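Local coordinates for protein nucleocapsid (PDB 4AKL) that probably binds single- and double-stranded RNA, helps package the viral genome and cuts double-stranded DNA without sequence specificity, at residues A143-L153 with S458-A469; F204-F213 with A250-L261. All blocks are in the same frame, centred on the assembly; numbering follows the deposited sequence.

Interactions 1 and 2 belong to the two structural parts of this mostly helical nucleocapsid protein, the globular head and the arm that projects from it. Interaction 1 joins a loop in the head to the end of helix 450-460 and the loop after it, its centre about 11 Å from the centre of the chain. Interaction 2, about 39 Å from that centre, packs a turn against helix 245-263 in the arm. The two do not touch: their centres lie about 41 Å apart and their nearest atoms about 22 Å. In sequence, both segments of interaction 2 fall between those of interaction 1, so the arm is an insertion in the head. The DEVD motif, D266 to D269, follows soon after the arm helix of interaction 2.

Interaction 1 of 2, residues A143-L153 with S458-A469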
loop_
_atom_site.group_PDB
_atom_site.type_symbol
_atom_site.label_atom_id
_atom_site.label_comp_id
_atom_site.label_asym_id
_atom_site.label_seq_id
_atom_site.Cartn_x
_atom_site.Cartn_y
_atom_site.Cartn_z
ATOM N N ALA A 143 17.725 2.151 0.805
ATOM C CA ALA A 143 16.834 0.990 0.942
ATOM C C ALA A 143 15.528 1.360 1.640
ATOM O O ALA A 143 14.501 0.797 1.337
ATOM C CB ALA A 143 17.524 -0.147 1.690
ATOM N N ASN A 144 15.572 2.314 2.572
ATOM C CA ASN A 144 14.348 2.780 3.287
ATOM C C ASN A 144 13.352 3.455 2.355
ATOM O O ASN A 144 12.207 3.550 2.691
ATOM C CB ASN A 144 14.714 3.753 4.427
ATOM C CG ASN A 144 15.456 3.067 5.606
ATOM O OD1 ASN A 144 15.366 1.821 5.820
ATOM N ND2 ASN A 144 16.176 3.898 6.406
ATOM N N THR A 145 13.796 3.927 1.179
ATOM C CA THR A 145 12.922 4.618 0.220
ATOM C C THR A 145 12.748 3.833 -1.080
ATOM O O THR A 145 12.441 4.417 -2.122
ATOM C CB THR A 145 13.476 6.028 -0.049
ATOM O OG1 THR A 145 14.879 5.947 -0.419
ATOM C CG2 THR A 145 13.268 6.950 1.221
ATOM N N ALA A 146 12.954 2.519 -1.013
ATOM C CA ALA A 146 12.912 1.632 -2.180
ATOM C C ALA A 146 11.585 0.952 -2.345
ATOM O O ALA A 146 10.783 0.888 -1.401
ATOM C CB ALA A 146 14.062 0.519 -2.096
ATOM N N ALA A 147 11.356 0.458 -3.569
ATOM C CA ALA A 147 10.265 -0.482 -3.856
ATOM C C ALA A 147 10.806 -1.869 -3.591
ATOM O O ALA A 147 11.760 -2.289 -4.209
ATOM C CB ALA A 147 9.793 -0.347 -5.293
ATOM N N LEU A 148 10.202 -2.570 -2.656
ATOM C CA LEU A 148 10.636 -3.903 -2.265
ATOM C C LEU A 148 10.183 -4.910 -3.274
ATOM O O LEU A 148 9.136 -4.754 -3.884
ATOM C CB LEU A 148 10.080 -4.275 -0.886
ATOM C CG LEU A 148 10.684 -3.456 0.263
ATOM C CD1 LEU A 148 9.897 -3.626 1.538
ATOM C CD2 LEU A 148 12.109 -3.847 0.454
ATOM N N SER A 149 11.011 -5.938 -3.455
ATOM C CA SER A 149 10.750 -6.982 -4.438
ATOM C C SER A 149 11.261 -8.363 -4.028
ATOM O O SER A 149 11.311 -9.249 -4.857
ATOM C CB SER A 149 11.430 -6.610 -5.736
ATOM O OG SER A 149 12.820 -6.998 -5.683
ATOM N N ASN A 150 11.649 -8.539 -2.759
ATOM C CA ASN A 150 12.095 -9.849 -2.267
ATOM C C ASN A 150 10.801 -10.589 -1.845
ATOM O O ASN A 150 9.730 -10.307 -2.447
ATOM C CB ASN A 150 13.136 -9.681 -1.148
ATOM C CG ASN A 150 14.566 -9.519 -1.677
ATOM O OD1 ASN A 150 14.815 -9.165 -2.871
ATOM N ND2 ASN A 150 15.538 -9.799 -0.782
ATOM N N LYS A 151 10.885 -11.507 -0.864
ATOM C CA LYS A 151 9.743 -12.283 -0.375
ATOM C C LYS A 151 9.414 -11.911 1.079
ATOM O O LYS A 151 10.240 -11.286 1.779
ATOM C CB LYS A 151 10.054 -13.783 -0.470
ATOM C CG LYS A 151 10.292 -14.291 -1.901
ATOM C CD LYS A 151 10.618 -15.791 -1.947
ATOM C CE LYS A 151 10.831 -16.254 -3.391
ATOM N NZ LYS A 151 9.633 -15.934 -4.243
ATOM N N VAL A 152 8.225 -12.306 1.538
ATOM C CA VAL A 152 7.834 -12.068 2.939
ATOM C C VAL A 152 8.800 -12.830 3.870
ATOM O O VAL A 152 9.400 -13.783 3.457
ATOM C CB VAL A 152 6.353 -12.479 3.235
ATOM C CG1 VAL A 152 5.389 -11.710 2.320
ATOM C CG2 VAL A 152 6.141 -14.001 3.132
ATOM N N LEU A 153 8.948 -12.377 5.119
ATOM C CA LEU A 153 9.775 -13.110 6.119
ATOM C C LEU A 153 9.127 -14.465 6.447
ATOM O O LEU A 153 7.939 -14.533 6.731
ATOM C CB LEU A 153 9.947 -12.289 7.400
ATOM C CG LEU A 153 10.605 -10.889 7.314
ATOM C CD1 LEU A 153 10.485 -10.097 8.626
ATOM C CD2 LEU A 153 12.066 -11.018 6.913
ATOM N N SER A 458 5.231 -5.280 8.935
ATOM C CA SER A 458 6.487 -5.731 9.488
ATOM C C SER A 458 6.791 -7.121 8.983
ATOM O O SER A 458 7.929 -7.420 8.714
ATOM C CB SER A 458 6.455 -5.757 11.020
ATOM O OG SER A 458 7.740 -5.962 11.527
ATOM N N LEU A 459 5.779 -7.963 8.850
ATOM C CA LEU A 459 5.963 -9.354 8.377
ATOM C C LEU A 459 6.331 -9.465 6.871
ATOM O O LEU A 459 6.994 -10.445 6.472
ATOM C CB LEU A 459 4.733 -10.225 8.684
ATOM C CG LEU A 459 4.400 -10.572 10.147
ATOM C CD1 LEU A 459 3.150 -11.390 10.146
ATOM C CD2 LEU A 459 5.550 -11.330 10.888
ATOM N N VAL A 460 5.906 -8.491 6.050
ATOM C CA VAL A 460 6.295 -8.489 4.660
ATOM C C VAL A 460 7.770 -8.034 4.528
ATOM O O VAL A 460 8.392 -8.308 3.520
ATOM C CB VAL A 460 5.374 -7.655 3.748
ATOM C CG1 VAL A 460 3.861 -8.079 3.932
ATOM C CG2 VAL A 460 5.566 -6.217 3.997
ATOM N N GLY A 461 8.301 -7.373 5.558
ATOM C CA GLY A 461 9.688 -6.974 5.629
ATOM C C GLY A 461 9.927 -5.487 5.585
ATOM O O GLY A 461 11.088 -5.073 5.446
ATOM N N LYS A 462 8.872 -4.672 5.705
ATOM C CA LYS A 462 9.044 -3.234 5.679
ATOM C C LYS A 462 9.756 -2.816 6.937
ATOM O O LYS A 462 9.375 -3.223 8.023
ATOM C CB LYS A 462 7.702 -2.463 5.546
ATOM C CG LYS A 462 7.005 -2.667 4.190
ATOM C CD LYS A 462 5.566 -2.080 4.082
ATOM C CE LYS A 462 5.567 -0.537 4.115
ATOM N NZ LYS A 462 4.281 0.167 3.695
ATOM N N GLN A 463 10.790 -2.018 6.771
ATOM C CA GLN A 463 11.527 -1.433 7.861
ATOM C C GLN A 463 11.553 0.116 7.818
ATOM O O GLN A 463 12.375 0.741 8.483
ATOM C CB GLN A 463 12.928 -1.987 7.854
ATOM C CG GLN A 463 12.924 -3.449 8.159
ATOM C CD GLN A 463 14.262 -4.025 8.271
ATOM O OE1 GLN A 463 14.369 -5.207 8.456
ATOM N NE2 GLN A 463 15.320 -3.205 8.167
ATOM N N SER A 464 10.642 0.700 7.035
ATOM C CA SER A 464 10.444 2.116 6.921
ATOM C C SER A 464 9.042 2.330 6.379
ATOM O O SER A 464 8.547 1.481 5.591
ATOM C CB SER A 464 11.451 2.723 5.957
ATOM O OG SER A 464 11.082 4.021 5.517
ATOM N N PRO A 465 8.388 3.447 6.792
ATOM C CA PRO A 465 7.121 3.834 6.183
ATOM C C PRO A 465 7.199 4.248 4.711
ATOM O O PRO A 465 6.154 4.289 4.061
ATOM C CB PRO A 465 6.634 5.025 7.042
ATOM C CG PRO A 465 7.783 5.506 7.766
ATOM C CD PRO A 465 8.770 4.356 7.887
ATOM N N PHE A 466 8.430 4.543 4.200
ATOM C CA PHE A 466 8.617 5.031 2.842
ATOM C C PHE A 466 8.940 3.965 1.806
ATOM O O PHE A 466 9.184 4.300 0.677
ATOM C CB PHE A 466 9.660 6.140 2.840
ATOM C CG PHE A 466 9.252 7.255 3.718
ATOM C CD1 PHE A 466 8.323 8.165 3.288
ATOM C CD2 PHE A 466 9.762 7.370 5.002
ATOM C CE1 PHE A 466 7.873 9.230 4.151
ATOM C CE2 PHE A 466 9.325 8.405 5.843
ATOM C CZ PHE A 466 8.371 9.345 5.395
ATOM N N GLN A 467 8.909 2.711 2.212
ATOM C CA GLN A 467 9.025 1.579 1.314
ATOM C C GLN A 467 7.702 1.217 0.704
ATOM O O GLN A 467 6.697 1.307 1.348
ATOM C CB GLN A 467 9.596 0.350 2.052
ATOM C CG GLN A 467 11.070 0.417 2.206
ATOM C CD GLN A 467 11.623 -0.447 3.317
ATOM O OE1 GLN A 467 10.895 -0.893 4.238
ATOM N NE2 GLN A 467 12.931 -0.678 3.259
ATOM N N ASN A 468 7.714 0.824 -0.554
ATOM C CA ASN A 468 6.540 0.294 -1.258
ATOM C C ASN A 468 6.753 -1.184 -1.275
ATOM O O ASN A 468 7.864 -1.660 -1.641
ATOM C CB ASN A 468 6.434 0.908 -2.655
ATOM C CG ASN A 468 5.445 0.161 -3.603
ATOM O OD1 ASN A 468 5.536 -1.067 -3.822
ATOM N ND2 ASN A 468 4.533 0.917 -4.188
ATOM N N ALA A 469 5.728 -1.946 -0.895
ATOM C CA ALA A 469 5.886 -3.414 -0.795
ATOM C C ALA A 469 4.968 -4.174 -1.749
ATOM O O ALA A 469 4.734 -5.389 -1.548
ATOM C CB ALA A 469 5.679 -3.884 0.671
HETATM O O HOH W 1 7.229 -3.084 -4.536
HETATM O O HOH W 2 10.438 -8.671 2.084
#
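A147 pairs with N468 in a single parallel beta bridge, part of a contact in the head that joins the loop after helix 120-136 to the end of helix 450-460 and the loop that follows. N468 N donates to A146 O (3.2 Å), and L148 N donates to N468 O (2.7 Å). Q467 suits its place because its amide has both a donor and an acceptor. NE2 comes from above the carbonyl plane of A143 to O (2.9 Å), with A146 N on the opposite face, while OE1 takes Q463 N (2.8 Å) and holds the amide's rotation. L148 lays CD1 against CB and OE1 of Q467 and CB of A469. S464 OG, anti to its N, accepts from F466 N in an ST turn and lies 3.1 Å from N144 O. At the other end, helix 450-460 finishes in a Schellman motif at G461, whose positive phi suits glycine. Its last turn still offers carbonyls: L459 O receives L153 N (3.1 Å), and water 2 donates to both K151 O (2.6 Å) and V460 O (2.5 Å).

Interaction 2 of 2, residues F204-F213 with A250-L261; sequences FVKGKYIMAF and AKKTVEALNGYL
Segment 204-213 runs in the same direction as the arm helix 245-263 beside it, V205, G207 and Y209 lying in turn opposite A250, T253 and L257. Helix 195-204 ends, the chain turns at G207, whose positive phi (105°) suits glycine, and a 3-10 segment, 209-213, follows, all packed on helix 245-263. Three aromatic rings lie against that helix. T253 sets its methyl CG2 over one face of F204, 3.6 Å from the ring centroid, a CH-pi contact; its OG1, bonded to E249 O one turn back, lies beside G207. W200 meets the F204 ring nearly parallel. A250, with only a methyl, lets V205 come near, CB meeting V205 CG1 at 3.9 Å. Y209 has CG wedged between its backbone N and carbonyl carbon (chi1 49°), which lays the ring flat on the helix: L257 CA sits over its face, 4.1 Å from the centroid, and A256 CB meets Y209 CD2 at 3.6 Å. F213 CZ meets CD1 of L257 and CD2 of L261, and M276 of helix 270-292 touches F213 too. Farther along, the Y209 and Y260 rings meet obliquely, planes at 47°, with Y209 OH 3.4 Å from Y260 CD1.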
loop_
_atom_site.group_PDB
_atom_site.type_symbol
_atom_site.label_atom_id
_atom_site.label_comp_id
_atom_site.label_asym_id
_atom_site.label_seq_id
_atom_site.Cartn_x
_atom_site.Cartn_y
_atom_site.Cartn_z
ATOM N N PHE A 204 1.690 -24.235 -27.337
ATOM C CA PHE A 204 1.062 -23.286 -28.269
ATOM C C PHE A 204 1.763 -21.912 -28.238
ATOM O O PHE A 204 2.137 -21.381 -29.283
ATOM C CB PHE A 204 -0.428 -23.129 -27.934
ATOM C CG PHE A 204 -1.131 -22.076 -28.734
ATOM C CD1 PHE A 204 -1.518 -22.330 -30.056
ATOM C CD2 PHE A 204 -1.414 -20.820 -28.174
ATOM C CE1 PHE A 204 -2.178 -21.357 -30.811
ATOM C CE2 PHE A 204 -2.079 -19.826 -28.934
ATOM C CZ PHE A 204 -2.461 -20.112 -30.261
ATOM N N VAL A 205 1.959 -21.369 -27.033
ATOM C CA VAL A 205 2.535 -20.039 -26.891
ATOM C C VAL A 205 4.034 -19.928 -27.250
ATOM O O VAL A 205 4.567 -18.817 -27.209
ATOM C CB VAL A 205 2.271 -19.437 -25.477
ATOM C CG1 VAL A 205 0.761 -19.516 -25.151
ATOM C CG2 VAL A 205 3.166 -20.097 -24.365
ATOM N N LYS A 206 4.718 -21.038 -27.586
ATOM C CA LYS A 206 6.068 -20.936 -28.181
ATOM C C LYS A 206 6.047 -20.442 -29.663
ATOM O O LYS A 206 7.111 -20.234 -30.257
ATOM C CB LYS A 206 6.856 -22.259 -28.115
ATOM C CG LYS A 206 7.445 -22.647 -26.738
ATOM C CD LYS A 206 6.728 -23.825 -26.150
ATOM C CE LYS A 206 7.451 -24.457 -24.948
ATOM N NZ LYS A 206 8.194 -25.682 -25.371
ATOM N N GLY A 207 4.863 -20.248 -30.243
ATOM C CA GLY A 207 4.721 -19.883 -31.676
ATOM C C GLY A 207 4.234 -21.052 -32.553
ATOM O O GLY A 207 4.282 -20.971 -33.794
ATOM N N LYS A 208 3.750 -22.127 -31.911
ATOM C CA LYS A 208 3.251 -23.334 -32.597
ATOM C C LYS A 208 1.732 -23.232 -32.861
ATOM O O LYS A 208 0.921 -24.027 -32.374
ATOM C CB LYS A 208 3.608 -24.584 -31.770
ATOM C CG LYS A 208 5.102 -24.796 -31.632
ATOM C CD LYS A 208 5.458 -26.042 -30.808
ATOM C CE LYS A 208 6.964 -26.082 -30.526
ATOM N NZ LYS A 208 7.314 -27.194 -29.589
ATOM N N TYR A 209 1.376 -22.247 -33.652
ATOM C CA TYR A 209 -0.024 -21.884 -33.871
ATOM C C TYR A 209 -0.909 -22.950 -34.561
ATOM O O TYR A 209 -2.141 -22.980 -34.324
ATOM C CB TYR A 209 -0.117 -20.550 -34.628
ATOM C CG TYR A 209 0.752 -20.429 -35.865
ATOM C CD1 TYR A 209 0.383 -21.049 -37.061
ATOM C CD2 TYR A 209 1.922 -19.681 -35.851
ATOM C CE1 TYR A 209 1.179 -20.922 -38.219
ATOM C CE2 TYR A 209 2.721 -19.556 -36.983
ATOM C CZ TYR A 209 2.348 -20.181 -38.163
ATOM O OH TYR A 209 3.129 -20.060 -39.292
ATOM N N ILE A 210 -0.287 -23.827 -35.376
ATOM C CA ILE A 210 -1.026 -24.897 -36.113
ATOM C C ILE A 210 -1.754 -25.834 -35.118
ATOM O O ILE A 210 -2.761 -26.442 -35.475
ATOM C CB ILE A 210 -0.111 -25.713 -37.042
ATOM C CG1 ILE A 210 0.504 -24.845 -38.139
ATOM C CG2 ILE A 210 -0.875 -26.861 -37.738
ATOM C CD1 ILE A 210 1.720 -25.563 -38.799
ATOM N N MET A 211 -1.243 -25.930 -33.865
ATOM C CA MET A 211 -1.918 -26.716 -32.806
ATOM C C MET A 211 -3.364 -26.295 -32.595
ATOM O O MET A 211 -4.189 -27.102 -32.224
ATOM C CB MET A 211 -1.190 -26.609 -31.465
ATOM C CG MET A 211 0.185 -27.184 -31.460
ATOM S SD MET A 211 1.023 -26.810 -29.910
ATOM C CE MET A 211 0.170 -27.937 -28.805
ATOM N N ALA A 212 -3.685 -25.037 -32.836
ATOM C CA ALA A 212 -5.065 -24.571 -32.684
ATOM C C ALA A 212 -6.087 -25.310 -33.602
ATOM O O ALA A 212 -7.280 -25.323 -33.311
ATOM C CB ALA A 212 -5.120 -23.144 -32.930
ATOM N N PHE A 213 -5.616 -25.952 -34.675
ATOM C CA PHE A 213 -6.544 -26.697 -35.570
ATOM C C PHE A 213 -7.059 -28.014 -35.028
ATOM O O PHE A 213 -8.113 -28.463 -35.526
ATOM C CB PHE A 213 -5.944 -26.938 -36.944
ATOM C CG PHE A 213 -5.522 -25.707 -37.655
ATOM C CD1 PHE A 213 -6.049 -24.428 -37.337
ATOM C CD2 PHE A 213 -4.594 -25.803 -38.677
ATOM C CE1 PHE A 213 -5.634 -23.337 -37.999
ATOM C CE2 PHE A 213 -4.182 -24.681 -39.381
ATOM C CZ PHE A 213 -4.704 -23.436 -39.033
ATOM N N ALA A 250 0.958 -15.386 -26.181
ATOM C CA ALA A 250 -0.239 -15.974 -26.820
ATOM C C ALA A 250 -0.764 -15.064 -27.926
ATOM O O ALA A 250 -1.173 -15.558 -28.994
ATOM C CB ALA A 250 -1.327 -16.237 -25.809
ATOM N N LYS A 251 -0.765 -13.754 -27.660
ATOM C CA LYS A 251 -1.217 -12.740 -28.641
ATOM C C LYS A 251 -0.313 -12.762 -29.874
ATOM O O LYS A 251 -0.783 -12.821 -30.972
ATOM C CB LYS A 251 -1.253 -11.341 -28.012
ATOM C CG LYS A 251 -1.759 -10.217 -28.950
ATOM C CD LYS A 251 -2.121 -8.945 -28.157
ATOM C CE LYS A 251 -2.349 -7.730 -29.065
ATOM N NZ LYS A 251 -1.073 -7.154 -29.574
ATOM N N LYS A 252 0.995 -12.727 -29.663
ATOM C CA LYS A 252 1.993 -12.861 -30.750
ATOM C C LYS A 252 1.790 -14.148 -31.615
ATOM O O LYS A 252 1.951 -14.161 -32.856
ATOM C CB LYS A 252 3.359 -12.931 -30.097
ATOM C CG LYS A 252 4.568 -12.980 -31.007
ATOM C CD LYS A 252 5.858 -12.990 -30.149
ATOM C CE LYS A 252 6.162 -11.611 -29.567
ATOM N NZ LYS A 252 7.409 -11.597 -28.708
ATOM N N THR A 253 1.451 -15.229 -30.934
ATOM C CA THR A 253 1.245 -16.508 -31.598
ATOM C C THR A 253 0.043 -16.420 -32.497
ATOM O O THR A 253 0.103 -16.914 -33.589
ATOM C CB THR A 253 1.099 -17.641 -30.585
ATOM O OG1 THR A 253 2.386 -17.910 -30.033
ATOM C CG2 THR A 253 0.566 -18.930 -31.237
ATOM N N VAL A 254 -1.030 -15.772 -32.016
ATOM C CA VAL A 254 -2.278 -15.615 -32.766
ATOM C C VAL A 254 -2.064 -14.689 -33.958
ATOM O O VAL A 254 -2.628 -14.940 -35.015
ATOM C CB VAL A 254 -3.485 -15.131 -31.875
ATOM C CG1 VAL A 254 -4.758 -14.984 -32.695
ATOM C CG2 VAL A 254 -3.751 -16.114 -30.739
ATOM N N GLU A 255 -1.252 -13.648 -33.785
ATOM C CA GLU A 255 -0.891 -12.741 -34.868
ATOM C C GLU A 255 -0.063 -13.491 -35.890
ATOM O O GLU A 255 -0.195 -13.251 -37.094
ATOM C CB GLU A 255 -0.103 -11.508 -34.350
ATOM C CG GLU A 255 -0.917 -10.521 -33.447
ATOM C CD GLU A 255 -0.040 -9.502 -32.659
ATOM O OE1 GLU A 255 1.208 -9.483 -32.830
ATOM O OE2 GLU A 255 -0.607 -8.709 -31.858
ATOM N N ALA A 256 0.790 -14.405 -35.410
ATOM C CA ALA A 256 1.573 -15.257 -36.304
ATOM C C ALA A 256 0.638 -16.123 -37.161
ATOM O O ALA A 256 0.845 -16.260 -38.380
ATOM C CB ALA A 256 2.544 -16.109 -35.507
ATOM N N LEU A 257 -0.401 -16.679 -36.526
ATOM C CA LEU A 257 -1.425 -17.481 -37.220
ATOM C C LEU A 257 -2.124 -16.671 -38.321
ATOM O O LEU A 257 -2.352 -17.150 -39.438
ATOM C CB LEU A 257 -2.512 -18.003 -36.237
ATOM C CG LEU A 257 -3.641 -18.868 -36.814
ATOM C CD1 LEU A 257 -3.081 -20.251 -37.233
ATOM C CD2 LEU A 257 -4.871 -19.044 -35.889
ATOM N N ASN A 258 -2.500 -15.458 -37.978
ATOM C CA ASN A 258 -3.209 -14.589 -38.902
ATOM C C ASN A 258 -2.363 -14.283 -40.155
ATOM O O ASN A 258 -2.904 -14.277 -41.270
ATOM C CB ASN A 258 -3.652 -13.320 -38.183
ATOM C CG ASN A 258 -4.608 -12.497 -38.997
ATOM O OD1 ASN A 258 -5.593 -13.006 -39.529
ATOM N ND2 ASN A 258 -4.327 -11.211 -39.100
ATOM N N GLY A 259 -1.055 -14.047 -39.976
ATOM C CA GLY A 259 -0.110 -13.930 -41.112
ATOM C C GLY A 259 -0.144 -15.199 -41.983
ATOM O O GLY A 259 -0.237 -15.127 -43.235
ATOM N N TYR A 260 -0.101 -16.359 -41.317
ATOM C CA TYR A 260 -0.082 -17.649 -41.995
ATOM C C TYR A 260 -1.317 -17.899 -42.846
ATOM O O TYR A 260 -1.195 -18.327 -43.995
ATOM C CB TYR A 260 0.060 -18.813 -41.000
ATOM C CG TYR A 260 0.120 -20.157 -41.685
ATOM C CD1 TYR A 260 1.338 -20.674 -42.155
ATOM C CD2 TYR A 260 -1.039 -20.914 -41.876
ATOM C CE1 TYR A 260 1.395 -21.920 -42.804
ATOM C CE2 TYR A 260 -0.996 -22.151 -42.526
ATOM C CZ TYR A 260 0.228 -22.648 -42.983
ATOM O OH TYR A 260 0.263 -23.858 -43.608
ATOM N N LEU A 261 -2.493 -17.658 -42.250
ATOM C CA LEU A 261 -3.775 -17.865 -42.933
ATOM C C LEU A 261 -3.898 -16.889 -44.118
ATOM O O LEU A 261 -4.543 -17.200 -45.114
ATOM C CB LEU A 261 -4.958 -17.686 -41.960
ATOM C CG LEU A 261 -5.076 -18.684 -40.789
ATOM C CD1 LEU A 261 -6.023 -18.148 -39.684
ATOM C CD2 LEU A 261 -5.495 -20.079 -41.254
#